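Local atomic coordinates of ATP-dependent protease subunit HslV (Trypanosoma brucei brucei, PDB entry 4HNZ), a protein that forms the proteolytic double ring of the mitochondrial HslVU complex, hydrolysing protein substrates that the HslU partner has recognised and unfolded. Residues T1-K8 with M153-S163; T72-R83 with E102-V112. All coordinates share one frame; numbering follows the deposited sequence.

Contact 1: T1-K8 with M153-S163. With MG (magnesium ion), chain M.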
loop_
_atom_site.group_PDB
_atom_site.type_symbol
_atom_site.label_atom_id
_atom_site.label_comp_id
_atom_site.label_asym_id
_atom_site.label_seq_id
_atom_site.Cartn_x
_atom_site.Cartn_y
_atom_site.Cartn_z
ATOM N N THR A 1 27.452 -7.058 1.601
ATOM C CA THR A 1 28.507 -7.820 0.914
ATOM C C THR A 1 29.227 -6.926 -0.041
ATOM O O THR A 1 28.629 -6.028 -0.630
ATOM C CB THR A 1 27.891 -9.034 0.190
ATOM O OG1 THR A 1 27.402 -9.920 1.185
ATOM C CG2 THR A 1 28.932 -9.775 -0.635
ATOM N N THR A 2 30.531 -7.151 -0.109
ATOM C CA THR A 2 31.406 -6.522 -1.085
ATOM C C THR A 2 32.279 -7.598 -1.694
ATOM O O THR A 2 33.017 -8.269 -0.987
ATOM C CB THR A 2 32.297 -5.475 -0.433
ATOM O OG1 THR A 2 31.484 -4.533 0.306
ATOM C CG2 THR A 2 33.073 -4.745 -1.463
ATOM N N ILE A 3 32.103 -7.832 -3.002
ATOM C CA ILE A 3 32.965 -8.633 -3.771
ATOM C C ILE A 3 33.576 -7.712 -4.812
ATOM O O ILE A 3 32.853 -7.011 -5.528
ATOM C CB ILE A 3 32.236 -9.761 -4.535
ATOM C CG1 ILE A 3 31.237 -10.501 -3.680
ATOM C CG2 ILE A 3 33.229 -10.754 -5.119
ATOM C CD1 ILE A 3 31.844 -11.252 -2.559
ATOM N N LEU A 4 34.902 -7.759 -4.945
ATOM C CA LEU A 4 35.624 -6.867 -5.827
ATOM C C LEU A 4 36.669 -7.632 -6.575
ATOM O O LEU A 4 37.424 -8.445 -6.000
ATOM C CB LEU A 4 36.280 -5.787 -5.014
ATOM C CG LEU A 4 37.251 -4.919 -5.775
ATOM C CD1 LEU A 4 36.512 -4.063 -6.774
ATOM C CD2 LEU A 4 38.056 -4.015 -4.855
ATOM N N SER A 5 36.748 -7.386 -7.870
ATOM C CA SER A 5 37.804 -7.956 -8.715
ATOM C C SER A 5 38.550 -6.818 -9.402
ATOM O O SER A 5 37.939 -5.928 -9.970
ATOM C CB SER A 5 37.191 -8.863 -9.787
ATOM O OG SER A 5 38.194 -9.372 -10.662
ATOM N N VAL A 6 39.877 -6.869 -9.379
ATOM C CA VAL A 6 40.715 -5.929 -10.096
ATOM C C VAL A 6 41.763 -6.670 -10.945
ATOM O O VAL A 6 42.466 -7.524 -10.433
ATOM C CB VAL A 6 41.508 -5.064 -9.106
ATOM C CG1 VAL A 6 42.348 -4.055 -9.834
ATOM C CG2 VAL A 6 40.555 -4.378 -8.122
ATOM N N ARG A 7 41.807 -6.361 -12.225
ATOM C CA ARG A 7 42.791 -6.879 -13.116
ATOM C C ARG A 7 43.708 -5.715 -13.457
ATOM O O ARG A 7 43.254 -4.707 -13.972
ATOM C CB ARG A 7 42.124 -7.438 -14.397
ATOM C CG ARG A 7 43.098 -7.936 -15.458
ATOM C CD ARG A 7 42.388 -8.588 -16.672
ATOM N NE ARG A 7 41.891 -9.925 -16.337
ATOM C CZ ARG A 7 40.635 -10.219 -15.987
ATOM N NH1 ARG A 7 39.695 -9.273 -15.960
ATOM N NH2 ARG A 7 40.297 -11.479 -15.640
ATOM N N LYS A 8 44.989 -5.880 -13.198
ATOM C CA LYS A 8 45.989 -4.940 -13.667
ATOM C C LYS A 8 47.282 -5.681 -14.058
ATOM O O LYS A 8 47.842 -6.433 -13.259
ATOM C CB LYS A 8 46.314 -3.882 -12.611
ATOM C CG LYS A 8 47.339 -2.836 -13.063
ATOM C CD LYS A 8 47.611 -1.836 -11.955
ATOM C CE LYS A 8 48.449 -0.644 -12.389
ATOM N NZ LYS A 8 48.314 0.510 -11.416
ATOM N N MET A 153 38.741 -2.257 -0.713
ATOM C CA MET A 153 37.925 -2.972 0.259
ATOM C C MET A 153 37.885 -2.330 1.613
ATOM O O MET A 153 36.832 -2.375 2.277
ATOM C CB MET A 153 38.399 -4.410 0.448
ATOM C CG MET A 153 38.234 -5.307 -0.741
ATOM S SD MET A 153 36.520 -5.709 -1.152
ATOM C CE MET A 153 36.125 -6.898 0.132
ATOM N N ARG A 154 38.995 -1.818 2.097
ATOM C CA ARG A 154 38.985 -1.139 3.403
ATOM C C ARG A 154 38.028 0.031 3.333
ATOM O O ARG A 154 37.215 0.229 4.225
ATOM C CB ARG A 154 40.374 -0.647 3.844
ATOM C CG ARG A 154 40.402 0.186 5.160
ATOM C CD ARG A 154 40.365 -0.648 6.469
ATOM N NE ARG A 154 41.227 -1.887 6.534
ATOM C CZ ARG A 154 42.592 -1.961 6.353
ATOM N NH1 ARG A 154 43.303 -0.868 6.039
ATOM N NH2 ARG A 154 43.280 -3.137 6.465
ATOM N N ILE A 155 38.091 0.773 2.244
ATOM C CA ILE A 155 37.239 1.921 2.069
ATOM C C ILE A 155 35.778 1.556 1.899
ATOM O O ILE A 155 34.903 2.145 2.602
ATOM C CB ILE A 155 37.711 2.795 0.877
ATOM C CG1 ILE A 155 39.030 3.461 1.284
ATOM C CG2 ILE A 155 36.673 3.846 0.505
ATOM C CD1 ILE A 155 39.789 3.995 0.120
ATOM N N ALA A 156 35.490 0.583 1.056
ATOM C CA ALA A 156 34.115 0.220 0.794
ATOM C C ALA A 156 33.477 -0.363 2.022
ATOM O O ALA A 156 32.321 -0.063 2.341
ATOM C CB ALA A 156 34.027 -0.747 -0.364
ATOM N N THR A 157 34.187 -1.254 2.695
ATOM C CA THR A 157 33.605 -1.962 3.849
ATOM C C THR A 157 33.486 -1.102 5.085
ATOM O O THR A 157 32.604 -1.350 5.926
ATOM C CB THR A 157 34.323 -3.288 4.165
ATOM O OG1 THR A 157 35.679 -3.076 4.554
ATOM C CG2 THR A 157 34.278 -4.243 2.929
ATOM N N ASP A 158 34.308 -0.076 5.186
ATOM C CA ASP A 158 34.084 0.935 6.219
ATOM C C ASP A 158 32.809 1.693 5.989
ATOM O O ASP A 158 32.149 2.049 6.922
ATOM C CB ASP A 158 35.221 1.945 6.290
ATOM C CG ASP A 158 36.493 1.367 6.948
ATOM O OD1 ASP A 158 36.399 0.247 7.544
ATOM O OD2 ASP A 158 37.596 2.009 6.825
ATOM N N ILE A 159 32.426 1.922 4.754
ATOM C CA ILE A 159 31.171 2.644 4.460
ATOM C C ILE A 159 29.902 1.790 4.518
ATOM O O ILE A 159 28.840 2.247 5.010
ATOM C CB ILE A 159 31.277 3.304 3.097
ATOM C CG1 ILE A 159 32.303 4.452 3.174
ATOM C CG2 ILE A 159 29.962 3.845 2.580
ATOM C CD1 ILE A 159 32.709 4.927 1.780
ATOM N N ASP A 160 29.987 0.579 3.992
ATOM C CA ASP A 160 28.863 -0.335 3.917
ATOM C C ASP A 160 28.677 -1.043 5.269
ATOM O O ASP A 160 29.477 -1.858 5.653
ATOM C CB ASP A 160 29.119 -1.368 2.806
ATOM C CG ASP A 160 27.960 -2.357 2.608
ATOM O OD1 ASP A 160 26.813 -2.054 3.028
ATOM O OD2 ASP A 160 28.231 -3.464 2.086
ATOM N N VAL A 161 27.558 -0.766 5.943
ATOM C CA VAL A 161 27.253 -1.436 7.162
ATOM C C VAL A 161 27.055 -2.932 6.959
ATOM O O VAL A 161 27.105 -3.673 7.927
ATOM C CB VAL A 161 26.008 -0.850 7.878
ATOM C CG1 VAL A 161 26.169 0.649 8.098
ATOM C CG2 VAL A 161 24.716 -1.085 7.106
ATOM N N PHE A 162 26.835 -3.374 5.700
ATOM C CA PHE A 162 26.576 -4.819 5.403
ATOM C C PHE A 162 27.777 -5.596 4.986
ATOM O O PHE A 162 27.635 -6.731 4.568
ATOM C CB PHE A 162 25.438 -4.972 4.364
ATOM C CG PHE A 162 24.142 -4.308 4.809
ATOM C CD1 PHE A 162 23.469 -4.751 5.954
ATOM C CD2 PHE A 162 23.612 -3.203 4.109
ATOM C CE1 PHE A 162 22.269 -4.171 6.332
ATOM C CE2 PHE A 162 22.446 -2.593 4.532
ATOM C CZ PHE A 162 21.757 -3.084 5.624
ATOM N N SER A 163 28.951 -5.008 5.120
ATOM C CA SER A 163 30.198 -5.696 4.842
ATOM C C SER A 163 31.182 -5.456 6.007
ATOM O O SER A 163 31.130 -4.392 6.667
ATOM C CB SER A 163 30.829 -5.163 3.541
ATOM O OG SER A 163 29.923 -5.249 2.447
HETATM MG MG MG M . 31.126 -2.118 7.523
HETATM O O HOH W 1 29.765 -3.295 9.397
#
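The side chains of Thr-2 and Ser-163 meet through their hydroxyls, Thr-2 OG1 donating to Ser-163 OG at 2.7 Å. With chi1 at -54°, Thr-2 sets OG1 beside its own backbone N and facing the serine, and turns CG2 the other way, against the helix. A threonine suits this place because one branch is polar and the other apolar: CG2 lies 3.6 Å from Met-153 SD, where the threonine and methionine side chains lie alongside each other, running in opposite senses. Bent at chi2 and chi3, the methionine curls its thioether back over the strand, so that SD also reaches Leu-4 CB at 3.9 Å.

The N-terminal amine of Thr-1 donates to Phe-162 O at 3.0 Å, coming from above the carbonyl plane, and more weakly to Ser-163 OG. Asp-160, whose OD2 accepts from Ser-163 OG, forms a long ion pair with the amine, and its OD1 takes Phe-162 N in an Asx turn. Ser-125 also bonds to both the amine and OD2, while Thr-1 OG1 is held by Lys-34. Behind this network the carbonyl oxygens of Thr-157, Asp-160 and Ser-163 bind magnesium, tying the helix end to the turn. An N-terminal threonine whose amine is held in this way is the hallmark of the Ntn-hydrolase active site of proteasome-type proteases, with Thr-1 the probable nucleophile.

Contact 2: T72-R83 with E102-V112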
loop_
_atom_site.group_PDB
_atom_site.type_symbol
_atom_site.label_atom_id
_atom_site.label_comp_id
_atom_site.label_asym_id
_atom_site.label_seq_id
_atom_site.Cartn_x
_atom_site.Cartn_y
_atom_site.Cartn_z
ATOM N N THR A 72 32.755 -16.623 -21.232
ATOM C CA THR A 72 31.684 -15.654 -21.513
ATOM C C THR A 72 30.414 -16.325 -21.996
ATOM O O THR A 72 29.318 -15.938 -21.572
ATOM C CB THR A 72 32.139 -14.637 -22.557
ATOM O OG1 THR A 72 33.288 -13.962 -22.035
ATOM C CG2 THR A 72 31.061 -13.611 -22.838
ATOM N N ARG A 73 30.549 -17.324 -22.858
ATOM C CA ARG A 73 29.380 -18.013 -23.335
ATOM C C ARG A 73 28.695 -18.801 -22.208
ATOM O O ARG A 73 27.479 -18.834 -22.115
ATOM C CB ARG A 73 29.713 -18.942 -24.477
ATOM C CG ARG A 73 28.525 -19.205 -25.383
ATOM C CD ARG A 73 28.346 -20.695 -25.640
ATOM N NE ARG A 73 27.942 -21.080 -26.992
ATOM C CZ ARG A 73 28.781 -21.153 -28.030
ATOM N NH1 ARG A 73 28.338 -21.567 -29.214
ATOM N NH2 ARG A 73 30.049 -20.765 -27.898
ATOM N N ALA A 74 29.481 -19.426 -21.343
ATOM C CA ALA A 74 28.953 -20.128 -20.195
ATOM C C ALA A 74 28.118 -19.190 -19.267
ATOM O O ALA A 74 27.050 -19.530 -18.814
ATOM C CB ALA A 74 30.084 -20.794 -19.417
ATOM N N ALA A 75 28.669 -18.030 -18.992
ATOM C CA ALA A 75 28.008 -17.048 -18.198
ATOM C C ALA A 75 26.671 -16.652 -18.821
ATOM O O ALA A 75 25.670 -16.620 -18.130
ATOM C CB ALA A 75 28.902 -15.821 -18.004
ATOM N N VAL A 76 26.670 -16.330 -20.105
ATOM C CA VAL A 76 25.463 -15.946 -20.775
ATOM C C VAL A 76 24.460 -17.086 -20.762
ATOM O O VAL A 76 23.274 -16.851 -20.523
ATOM C CB VAL A 76 25.743 -15.500 -22.205
ATOM C CG1 VAL A 76 24.447 -15.307 -22.970
ATOM C CG2 VAL A 76 26.497 -14.196 -22.166
ATOM N N GLU A 77 24.908 -18.312 -20.967
ATOM C CA GLU A 77 23.958 -19.451 -20.928
ATOM C C GLU A 77 23.392 -19.622 -19.538
ATOM O O GLU A 77 22.214 -19.927 -19.377
ATOM C CB GLU A 77 24.613 -20.737 -21.356
ATOM C CG GLU A 77 24.962 -20.764 -22.835
ATOM C CD GLU A 77 23.745 -20.670 -23.736
ATOM O OE1 GLU A 77 22.656 -21.192 -23.391
ATOM O OE2 GLU A 77 23.879 -20.023 -24.792
ATOM N N LEU A 78 24.231 -19.415 -18.535
ATOM C CA LEU A 78 23.758 -19.459 -17.157
ATOM C C LEU A 78 22.675 -18.397 -16.911
ATOM O O LEU A 78 21.624 -18.694 -16.401
ATOM C CB LEU A 78 24.881 -19.222 -16.170
ATOM C CG LEU A 78 24.294 -19.101 -14.764
ATOM C CD1 LEU A 78 23.953 -20.444 -14.191
ATOM C CD2 LEU A 78 25.244 -18.369 -13.837
ATOM N N ALA A 79 22.956 -17.170 -17.314
ATOM C CA ALA A 79 22.028 -16.100 -17.092
ATOM C C ALA A 79 20.704 -16.375 -17.778
ATOM O O ALA A 79 19.654 -16.137 -17.185
ATOM C CB ALA A 79 22.616 -14.781 -17.546
ATOM N N LYS A 80 20.733 -16.855 -19.009
ATOM C CA LYS A 80 19.496 -17.243 -19.715
ATOM C C LYS A 80 18.690 -18.259 -18.960
ATOM O O LYS A 80 17.472 -18.159 -18.875
ATOM C CB LYS A 80 19.796 -17.814 -21.094
ATOM C CG LYS A 80 20.114 -16.744 -22.087
ATOM C CD LYS A 80 20.876 -17.246 -23.285
ATOM C CE LYS A 80 20.083 -18.310 -24.046
ATOM N NZ LYS A 80 21.025 -18.944 -25.006
ATOM N N GLU A 81 19.358 -19.271 -18.434
ATOM C CA GLU A 81 18.671 -20.337 -17.714
ATOM C C GLU A 81 18.088 -19.803 -16.401
ATOM O O GLU A 81 16.991 -20.136 -15.990
ATOM C CB GLU A 81 19.676 -21.472 -17.417
ATOM C CG GLU A 81 19.046 -22.759 -16.883
ATOM C CD GLU A 81 20.063 -23.836 -16.453
ATOM O OE1 GLU A 81 21.306 -23.619 -16.501
ATOM O OE2 GLU A 81 19.607 -24.902 -15.978
ATOM N N TRP A 82 18.892 -19.018 -15.724
ATOM C CA TRP A 82 18.510 -18.405 -14.495
ATOM C C TRP A 82 17.224 -17.580 -14.683
ATOM O O TRP A 82 16.327 -17.642 -13.868
ATOM C CB TRP A 82 19.656 -17.489 -14.041
ATOM C CG TRP A 82 19.548 -16.885 -12.666
ATOM C CD1 TRP A 82 18.499 -16.890 -11.847
ATOM C CD2 TRP A 82 20.559 -16.094 -12.031
ATOM N NE1 TRP A 82 18.814 -16.223 -10.692
ATOM C CE2 TRP A 82 20.067 -15.712 -10.790
ATOM C CE3 TRP A 82 21.858 -15.729 -12.386
ATOM C CZ2 TRP A 82 20.797 -14.965 -9.914
ATOM C CZ3 TRP A 82 22.599 -14.973 -11.513
ATOM C CH2 TRP A 82 22.073 -14.601 -10.291
ATOM N N ARG A 83 17.130 -16.792 -15.748
ATOM C CA ARG A 83 15.971 -15.928 -15.915
ATOM C C ARG A 83 14.746 -16.672 -16.358
ATOM O O ARG A 83 13.656 -16.181 -16.158
ATOM C CB ARG A 83 16.246 -14.837 -16.920
ATOM C CG ARG A 83 17.272 -13.870 -16.409
ATOM C CD ARG A 83 16.724 -13.013 -15.287
ATOM N NE ARG A 83 15.644 -12.195 -15.807
ATOM C CZ ARG A 83 14.862 -11.420 -15.079
ATOM N NH1 ARG A 83 14.996 -11.351 -13.775
ATOM N NH2 ARG A 83 13.937 -10.700 -15.680
ATOM N N GLU A 102 39.432 -13.480 -18.327
ATOM C CA GLU A 102 38.106 -12.882 -18.364
ATOM C C GLU A 102 37.538 -12.719 -16.968
ATOM O O GLU A 102 37.718 -13.561 -16.095
ATOM C CB GLU A 102 37.116 -13.752 -19.196
ATOM C CG GLU A 102 37.497 -14.052 -20.657
ATOM C CD GLU A 102 36.753 -15.269 -21.264
ATOM O OE1 GLU A 102 37.222 -16.433 -21.130
ATOM O OE2 GLU A 102 35.698 -15.077 -21.923
ATOM N N THR A 103 36.793 -11.636 -16.778
ATOM C CA THR A 103 35.940 -11.457 -15.624
ATOM C C THR A 103 34.517 -11.102 -16.059
ATOM O O THR A 103 34.303 -10.174 -16.849
ATOM C CB THR A 103 36.461 -10.299 -14.719
ATOM O OG1 THR A 103 37.847 -10.502 -14.397
ATOM C CG2 THR A 103 35.693 -10.238 -13.464
ATOM N N LEU A 104 33.547 -11.767 -15.459
ATOM C CA LEU A 104 32.145 -11.468 -15.676
ATOM C C LEU A 104 31.384 -11.345 -14.384
ATOM O O LEU A 104 31.540 -12.125 -13.468
ATOM C CB LEU A 104 31.447 -12.583 -16.462
ATOM C CG LEU A 104 32.058 -12.706 -17.817
ATOM C CD1 LEU A 104 32.785 -14.018 -17.899
ATOM C CD2 LEU A 104 30.995 -12.605 -18.905
ATOM N N GLU A 105 30.436 -10.446 -14.419
ATOM C CA GLU A 105 29.498 -10.299 -13.388
ATOM C C GLU A 105 28.126 -10.719 -13.944
ATOM O O GLU A 105 27.712 -10.323 -15.038
ATOM C CB GLU A 105 29.507 -8.831 -12.930
ATOM C CG GLU A 105 28.247 -8.359 -12.238
ATOM C CD GLU A 105 28.246 -6.833 -11.971
ATOM O OE1 GLU A 105 29.311 -6.173 -12.198
ATOM O OE2 GLU A 105 27.165 -6.325 -11.513
ATOM N N ILE A 106 27.422 -11.510 -13.144
ATOM C CA ILE A 106 26.091 -11.973 -13.476
ATOM C C ILE A 106 25.138 -11.711 -12.320
ATOM O O ILE A 106 25.417 -12.085 -11.220
ATOM C CB ILE A 106 26.103 -13.471 -13.736
ATOM C CG1 ILE A 106 27.217 -13.807 -14.670
ATOM C CG2 ILE A 106 24.777 -13.884 -14.334
ATOM C CD1 ILE A 106 27.629 -15.271 -14.602
ATOM N N ASP A 107 23.989 -11.089 -12.596
ATOM C CA ASP A 107 22.956 -10.871 -11.558
ATOM C C ASP A 107 21.623 -11.476 -11.883
ATOM O O ASP A 107 21.391 -11.970 -13.008
ATOM C CB ASP A 107 22.875 -9.376 -11.193
ATOM C CG ASP A 107 22.317 -8.511 -12.277
ATOM O OD1 ASP A 107 21.531 -8.972 -13.145
ATOM O OD2 ASP A 107 22.744 -7.348 -12.293
ATOM N N GLY A 108 20.712 -11.381 -10.913
ATOM C CA GLY A 108 19.349 -11.919 -11.032
ATOM C C GLY A 108 18.450 -11.209 -12.023
ATOM O O GLY A 108 17.410 -11.735 -12.387
ATOM N N GLN A 109 18.816 -10.009 -12.453
ATOM C CA GLN A 109 18.063 -9.292 -13.478
ATOM C C GLN A 109 18.500 -9.750 -14.862
ATOM O O GLN A 109 17.876 -9.386 -15.844
ATOM C CB GLN A 109 18.268 -7.791 -13.350
ATOM C CG GLN A 109 17.276 -7.135 -12.440
ATOM C CD GLN A 109 17.329 -7.708 -11.056
ATOM O OE1 GLN A 109 16.363 -8.276 -10.577
ATOM N NE2 GLN A 109 18.502 -7.594 -10.401
ATOM N N GLY A 110 19.553 -10.553 -14.937
ATOM C CA GLY A 110 19.973 -11.104 -16.227
ATOM C C GLY A 110 21.044 -10.300 -16.920
ATOM O O GLY A 110 21.315 -10.511 -18.081
ATOM N N ASN A 111 21.646 -9.347 -16.202
ATOM C CA ASN A 111 22.799 -8.630 -16.747
ATOM C C ASN A 111 24.050 -9.509 -16.685
ATOM O O ASN A 111 24.255 -10.243 -15.749
ATOM C CB ASN A 111 23.070 -7.344 -15.983
ATOM C CG ASN A 111 21.869 -6.380 -15.964
ATOM O OD1 ASN A 111 21.447 -5.870 -17.005
ATOM N ND2 ASN A 111 21.359 -6.091 -14.773
ATOM N N VAL A 112 24.852 -9.419 -17.727
ATOM C CA VAL A 112 26.144 -10.024 -17.780
ATOM C C VAL A 112 27.067 -8.877 -18.107
ATOM O O VAL A 112 27.036 -8.366 -19.154
ATOM C CB VAL A 112 26.198 -11.099 -18.840
ATOM C CG1 VAL A 112 27.578 -11.727 -18.927
ATOM C CG2 VAL A 112 25.167 -12.187 -18.553
HETATM O O HOH W 2 35.027 -16.855 -23.839
#
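Glu-102 opens the contact by reaching Thr-72 with a side chain extended beyond CG. Its OE2 accepts from Thr-72 OG1 at 2.7 Å, on the anti side and 24° out of the carboxylate plane, and takes a weak bond from Thr-72 N; a water adds a further donor to this oxygen.

Leu-104 touches both Thr-72 CG2 and Ala-75 CB with CD2. In Ile-106, chi1 of -48° places CG1 beside the backbone N and CG2 opposite it: CD1, at the end of the first branch, touches Ala-75 CB at 3.7 Å and Leu-78 CD2, whereas CG2 meets Ala-79 CB and the edge of the Trp-82 ring at CZ3. The alanines are small enough to let these branched chains come close to the helix. Asp-107 points away from the helix and, across the turn, receives Asn-111 N on OD1 and Asn-111 ND2 on OD2. Gly-108 lays CA over the face of the Trp-82 six-membered ring, 4.0 Å from its centroid, and gives its carbonyl oxygen to Arg-83 NH1 at 2.8 Å. Gln-109 O lies over one face of that guanidinium. Gly-110 takes a positive phi of 94°, a conformation that suits glycine, and its CA lies beside Arg-83 CG. Val-112 ends the series with CG2 against Ala-79 CB.

The axes of 72-83 and strand 103-107 run almost parallel and come within 9.1 Å; helix 50-66 flanks helix 71-84 at Leu-78 and Trp-82, strand 93-98 pairs with strand 103-107, and Asp-52 of a neighbouring subunit binds Arg-83.

From the N terminus, strand 3-8 leads into the first sheet, and contact 1 closes a loop of 144 residues when helix 145-159 and its following turn return to it. Contact 2 is nested within that loop: helix 71-84 is joined by strand 103-107 after only 18 intervening residues. The two contacts lie on opposite sides of the chain's centre, about 22 Å apart between centres, each packing a helix on a different sheet. They meet in the middle, where the sheets face each other: Arg-7 NH1 probably hydrogen-bonds Thr-103 OG1 at 2.7 Å. Together they span the layered helix-sheet-sheet-helix sandwich of the Ntn-hydrolase fold, in which the proteasome family is built.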